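Local atomic coordinates of extracellular ligand-binding receptor (Sphaerobacter thermophilus, PDB entry 4ZPJ), a protein that probably serves as the substrate-binding component of an ABC transporter, capturing a small extracellular ligand for import. Residues A[107-110]-A[111-115]; A[296-299]-A[300-303]. One frame throughout, in Å; residues are numbered along the deposited sequence.

Contact 1: residues A[107-110]-A[111-115]; sequences QAIT and KTRQL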
ATOM      1  N   GLN A 107      -7.696  14.263 -15.974  1.00 56.12           N
ATOM      2  CA  GLN A 107      -8.428  14.869 -14.888  1.00 55.18           C
ATOM      3  C   GLN A 107      -7.518  15.065 -13.659  1.00 51.41           C
ATOM      4  O   GLN A 107      -7.708  16.011 -12.931  1.00 47.93           O
ATOM      5  CB  GLN A 107      -9.704  14.062 -14.548  1.00 57.39           C
ATOM      6  CG  GLN A 107     -10.637  14.753 -13.535  1.00 57.22           C
ATOM      7  CD  GLN A 107     -12.045  14.160 -13.478  1.00 57.00           C
ATOM      8  OE1 GLN A 107     -12.621  13.780 -14.505  1.00 62.58           O
ATOM      9  NE2 GLN A 107     -12.623  14.114 -12.286  1.00 54.41           N
ATOM     10  N   ALA A 108      -6.501  14.212 -13.465  1.00 51.93           N
ATOM     11  CA  ALA A 108      -5.573  14.364 -12.332  1.00 50.54           C
ATOM     12  C   ALA A 108      -4.803  15.657 -12.500  1.00 50.92           C
ATOM     13  O   ALA A 108      -4.609  16.398 -11.545  1.00 48.29           O
ATOM     14  CB  ALA A 108      -4.615  13.186 -12.222  1.00 51.36           C
ATOM     15  N   ILE A 109      -4.438  15.940 -13.743  1.00 50.91           N
ATOM     16  CA  ILE A 109      -3.724  17.160 -14.120  1.00 53.41           C
ATOM     17  C   ILE A 109      -4.539  18.433 -13.887  1.00 51.75           C
ATOM     18  O   ILE A 109      -4.064  19.402 -13.279  1.00 52.76           O
ATOM     19  CB  ILE A 109      -3.307  17.085 -15.615  1.00 57.47           C
ATOM     20  CG1 ILE A 109      -1.958  16.365 -15.748  1.00 58.84           C
ATOM     21  CG2 ILE A 109      -3.223  18.459 -16.267  1.00 58.99           C
ATOM     22  CD1 ILE A 109      -1.797  15.631 -17.066  1.00 60.20           C
ATOM     23  N   THR A 110      -5.758  18.423 -14.391  1.00 50.78           N
ATOM     24  CA  THR A 110      -6.684  19.508 -14.206  1.00 50.83           C
ATOM     25  C   THR A 110      -6.920  19.711 -12.713  1.00 49.08           C
ATOM     26  O   THR A 110      -6.814  20.803 -12.190  1.00 50.01           O
ATOM     27  CB  THR A 110      -8.041  19.177 -14.889  1.00 51.47           C
ATOM     28  OG1 THR A 110      -7.847  19.014 -16.310  1.00 54.78           O
ATOM     29  CG2 THR A 110      -9.069  20.287 -14.622  1.00 52.05           C
ATOM     30  N   LYS A 111      -7.293  18.660 -12.022  1.00 48.27           N
ATOM     31  CA  LYS A 111      -7.524  18.801 -10.590  1.00 49.51           C
ATOM     32  C   LYS A 111      -6.309  19.334  -9.839  1.00 47.79           C
ATOM     33  O   LYS A 111      -6.461  20.174  -8.965  1.00 47.04           O
ATOM     34  CB  LYS A 111      -8.030  17.480  -9.989  1.00 48.88           C
ATOM     35  CG  LYS A 111      -9.463  17.122 -10.438  1.00 53.49           C
ATOM     36  CD  LYS A 111     -10.390  18.341 -10.509  1.00 53.48           C
ATOM     37  CE  LYS A 111     -11.839  17.962 -10.770  1.00 56.27           C
ATOM     38  NZ  LYS A 111     -12.437  17.353  -9.575  1.00 56.06           N
ATOM     39  N   THR A 112      -5.123  18.849 -10.191  1.00 46.72           N
ATOM     40  CA  THR A 112      -3.919  19.212  -9.485  1.00 47.61           C
ATOM     41  C   THR A 112      -3.633  20.654  -9.799  1.00 50.96           C
ATOM     42  O   THR A 112      -3.349  21.419  -8.887  1.00 50.76           O
ATOM     43  CB  THR A 112      -2.726  18.298  -9.869  1.00 46.85           C
ATOM     44  OG1 THR A 112      -2.981  16.959  -9.435  1.00 44.66           O
ATOM     45  CG2 THR A 112      -1.454  18.746  -9.221  1.00 47.10           C
ATOM     46  N   ARG A 113      -3.774  21.057 -11.073  1.00 53.99           N
ATOM     47  CA  ARG A 113      -3.535  22.458 -11.404  1.00 57.95           C
ATOM     48  C   ARG A 113      -4.453  23.389 -10.638  1.00 55.02           C
ATOM     49  O   ARG A 113      -4.016  24.415 -10.166  1.00 55.61           O
ATOM     50  CB  ARG A 113      -3.665  22.739 -12.898  1.00 64.05           C
ATOM     51  CG  ARG A 113      -2.403  22.356 -13.655  1.00 69.58           C
ATOM     52  CD  ARG A 113      -2.220  23.141 -14.962  1.00 74.06           C
ATOM     53  NE  ARG A 113      -0.780  23.268 -15.273  1.00 80.77           N
ATOM     54  CZ  ARG A 113      -0.047  22.392 -15.982  1.00 80.37           C
ATOM     55  NH1 ARG A 113      -0.586  21.300 -16.521  1.00 77.20           N
ATOM     56  NH2 ARG A 113       1.244  22.624 -16.178  1.00 81.58           N
ATOM     57  N   GLN A 114      -5.714  23.013 -10.510  1.00 52.17           N
ATOM     58  CA  GLN A 114      -6.681  23.786  -9.728  1.00 55.03           C
ATOM     59  C   GLN A 114      -6.312  23.943  -8.220  1.00 51.17           C
ATOM     60  O   GLN A 114      -6.371  25.025  -7.677  1.00 50.56           O
ATOM     61  CB  GLN A 114      -8.068  23.162  -9.912  1.00 58.63           C
ATOM     62  CG  GLN A 114      -9.109  23.574  -8.900  1.00 65.94           C
ATOM     63  CD  GLN A 114     -10.283  22.609  -8.843  1.00 74.44           C
ATOM     64  OE1 GLN A 114     -10.783  22.129  -9.884  1.00 79.85           O
ATOM     65  NE2 GLN A 114     -10.747  22.333  -7.619  1.00 75.85           N
ATOM     66  N   LEU A 115      -5.902  22.869  -7.566  1.00 48.49           N
ATOM     67  CA  LEU A 115      -5.596  22.928  -6.139  1.00 48.27           C
ATOM     68  C   LEU A 115      -4.403  23.838  -5.900  1.00 49.25           C
ATOM     69  O   LEU A 115      -4.387  24.585  -4.939  1.00 49.10           O
ATOM     70  CB  LEU A 115      -5.249  21.546  -5.595  1.00 45.75           C
ATOM     71  CG  LEU A 115      -6.310  20.465  -5.572  1.00 45.27           C
ATOM     72  CD1 LEU A 115      -5.609  19.114  -5.342  1.00 44.34           C
ATOM     73  CD2 LEU A 115      -7.339  20.748  -4.487  1.00 44.96           C
TER

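Contact 2: residues A[296-299]-A[300-303]; sequences IGDA and ALGL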
ATOM      1  N   ILE A 296     -13.041 -14.522  -0.048  1.00 53.05           N
ATOM      2  CA  ILE A 296     -12.097 -15.575  -0.253  1.00 58.01           C
ATOM      3  C   ILE A 296     -12.465 -16.657   0.746  1.00 61.34           C
ATOM      4  O   ILE A 296     -12.838 -17.807   0.393  1.00 52.18           O
ATOM      5  CB  ILE A 296     -10.686 -15.140   0.132  1.00 56.06           C
ATOM      6  CG1 ILE A 296     -10.208 -13.938  -0.677  1.00 56.25           C
ATOM      7  CG2 ILE A 296      -9.743 -16.324   0.085  1.00 59.27           C
ATOM      8  CD1 ILE A 296     -10.166 -14.201  -2.125  1.00 63.35           C
ATOM      9  N   GLY A 297     -12.295 -16.229   1.996  1.00 65.30           N
ATOM     10  CA  GLY A 297     -12.431 -17.013   3.195  1.00 64.07           C
ATOM     11  C   GLY A 297     -11.597 -18.257   3.220  1.00 55.23           C
ATOM     12  O   GLY A 297     -10.402 -18.277   3.499  1.00 52.79           O
ATOM     13  N   ASP A 298     -12.306 -19.311   2.951  1.00 51.90           N
ATOM     14  CA  ASP A 298     -11.817 -20.614   3.097  1.00 54.60           C
ATOM     15  C   ASP A 298     -10.638 -20.844   2.115  1.00 49.68           C
ATOM     16  O   ASP A 298      -9.698 -21.572   2.423  1.00 49.70           O
ATOM     17  CB  ASP A 298     -13.042 -21.514   2.877  1.00 61.78           C
ATOM     18  CG  ASP A 298     -12.714 -22.946   2.880  1.00 67.31           C
ATOM     19  OD1 ASP A 298     -12.024 -23.424   3.808  1.00 70.29           O
ATOM     20  OD2 ASP A 298     -13.162 -23.580   1.913  1.00 80.12           O
ATOM     21  N   ALA A 299     -10.629 -20.153   0.985  1.00 45.12           N
ATOM     22  CA  ALA A 299      -9.617 -20.416  -0.045  1.00 45.64           C
ATOM     23  C   ALA A 299      -8.256 -19.935   0.390  1.00 42.32           C
ATOM     24  O   ALA A 299      -7.270 -20.508   0.052  1.00 43.54           O
ATOM     25  CB  ALA A 299     -10.027 -19.837  -1.396  1.00 45.69           C
ATOM     26  N   ALA A 300      -8.194 -18.947   1.245  1.00 43.55           N
ATOM     27  CA  ALA A 300      -6.900 -18.462   1.678  1.00 40.99           C
ATOM     28  C   ALA A 300      -6.491 -18.994   3.048  1.00 41.17           C
ATOM     29  O   ALA A 300      -5.479 -18.610   3.542  1.00 40.44           O
ATOM     30  CB  ALA A 300      -6.892 -16.952   1.684  1.00 42.82           C
ATOM     31  N   LEU A 301      -7.243 -19.904   3.650  1.00 42.63           N
ATOM     32  CA  LEU A 301      -6.889 -20.368   5.000  1.00 40.84           C
ATOM     33  C   LEU A 301      -5.517 -21.005   5.072  1.00 39.86           C
ATOM     34  O   LEU A 301      -5.224 -21.915   4.293  1.00 38.42           O
ATOM     35  CB  LEU A 301      -7.942 -21.325   5.495  1.00 45.13           C
ATOM     36  CG  LEU A 301      -8.129 -21.707   6.954  1.00 50.45           C
ATOM     37  CD1 LEU A 301      -8.325 -20.501   7.862  1.00 51.20           C
ATOM     38  CD2 LEU A 301      -9.349 -22.638   7.065  1.00 53.33           C
ATOM     39  N   GLY A 302      -4.661 -20.529   5.996  1.00 35.77           N
ATOM     40  CA  GLY A 302      -3.309 -21.084   6.137  1.00 36.12           C
ATOM     41  C   GLY A 302      -2.209 -20.489   5.252  1.00 35.86           C
ATOM     42  O   GLY A 302      -1.048 -20.741   5.465  1.00 37.45           O
ATOM     43  N   LEU A 303      -2.585 -19.658   4.292  1.00 36.14           N
ATOM     44  CA  LEU A 303      -1.695 -18.979   3.397  1.00 35.46           C
ATOM     45  C   LEU A 303      -0.942 -17.877   4.115  1.00 37.11           C
ATOM     46  O   LEU A 303      -1.493 -17.091   4.859  1.00 36.42           O
ATOM     47  CB  LEU A 303      -2.501 -18.381   2.198  1.00 38.79           C
ATOM     48  CG  LEU A 303      -2.637 -19.266   0.944  1.00 41.51           C
ATOM     49  CD1 LEU A 303      -2.653 -20.748   1.283  1.00 44.79           C
ATOM     50  CD2 LEU A 303      -3.749 -18.897  -0.011  1.00 43.49           C
TER

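Contact 1: residues A[107-110]-A[111-115]
The carbonyl oxygen of Ala108 is gripped twice from Thr112, by the backbone N and by the hydroxyl. The hydroxyl bond is the shorter of the two, Thr112 OG1 to Ala108 O measuring 2.7 Å, and the two donors reach that oxygen from opposite faces of the carbonyl plane. Thr112 OG1 can do this because it stands anti to its own carbonyl carbon (chi1 -65°), which swings it back along the helix toward the preceding turn. A valine here would probably keep the backbone bond but leave Ala108 O without its second donor, the hydroxyl's place being taken by a methyl that cannot bond. The remaining rungs are ordinary i to i+4 bonds: Lys111 N to Gln107 O at 2.8 Å, nearly straight at 168°, then Arg113 N to Ile109 O, and Gln114 N to Thr110 O at 3.0 Å.

Outside this ladder the side chains lie side by side in two pairs. Gln107 and Lys111 point the same way, CG of Gln107 being 4.1 Å from CG of Lys111. Their polar ends converge on the end of strand 92-100: Gln107 NE2 and Lys111 NZ both bond to the Asp100 carbonyl, and Lys111 NZ also to Glu99. Lys111 CG also packs 3.2 Å from Gln107 O. On another flank Ile109 and Arg113 form a second such pair, with Ile109 CG2 at the edge of the guanidinium, 3.9 Å from Arg113 NH1. Thr112 and Arg113 pack on helix 130-142, and Thr112 also meets Leu60 of strand 55-61. This is regular alpha-helical i to i+4 geometry, in helix 105-117 flanking the mixed sheet of a periplasmic-binding-protein lobe.

Contact 2: residues A[296-299]-A[300-303]
Ile296 CG2 meets the methyl of Ala300 at 3.3 Å, a tight fit for two methyl carbons, where the chain leaves helix 293-296 and turns, through a type II beta turn at 300-303, into strand 304-307. The same methyl of Ile296 lies 3.3 Å from Ala300 N. It is set there by the first torsion of Ile296, which puts CG2 anti to the backbone N and beside the carbonyl carbon, facing the next few residues of the chain.

Two backbone hydrogen bonds, each spanning three residues, coil the link. Ala300 N donates to Gly297 O and Leu301 N to Asp298 O, both at 3.2 Å. The second is nearly straight at hydrogen, 165°, yet in both the donor stands well above the carbonyl plane, 68° out of it for Leu301 N. Leu301 CB then rests 3.5 Å from Asp298 O, beside the same bond. Gly297 takes a positive phi as the chain departs from the helix, a conformation that glycine adopts more easily than other residues.

The next step is the turn itself, closed by Leu303 N to Ala300 O at 3.2 Å. At its third position Gly302 adopts phi 87°, where a side chain would collide with the carbonyl oxygen of Leu301, which explains the glycine at this place in the turn.

Neighbours hold the outer shell: Ile296 and Leu303 pack on Leu267 of helix 261-272, and Ala300 touches Val399 of strand 390-401. Lys276 NZ bonds to the carbonyls of Ala299 and Leu301, tying the coil to the turn, while Asp298 OD2 bonds to Gln271 NE2. Back within the loop, Leu303 CD2 approaches Ala299 O at 3.9 Å.

Contacts 1 and 2 lie on opposite sides of the chain's centre, their own centres 41 Å apart and their nearest atoms about 30 Å apart, so neither touches the other. Contact 1 comes first in the sequence, and the two do not interleave. They differ in relation to metal: Gln114 of contact 1 has its side chain about 4 Å from a bound zinc ion, and the side chain of Lys111 is about 3 Å from that of Glu99, a residue seen to bind zinc although that ion is not assigned to this chain, whereas 296-303 is remote from the zinc-binding residues. The two are independent local contacts in different parts of the chain.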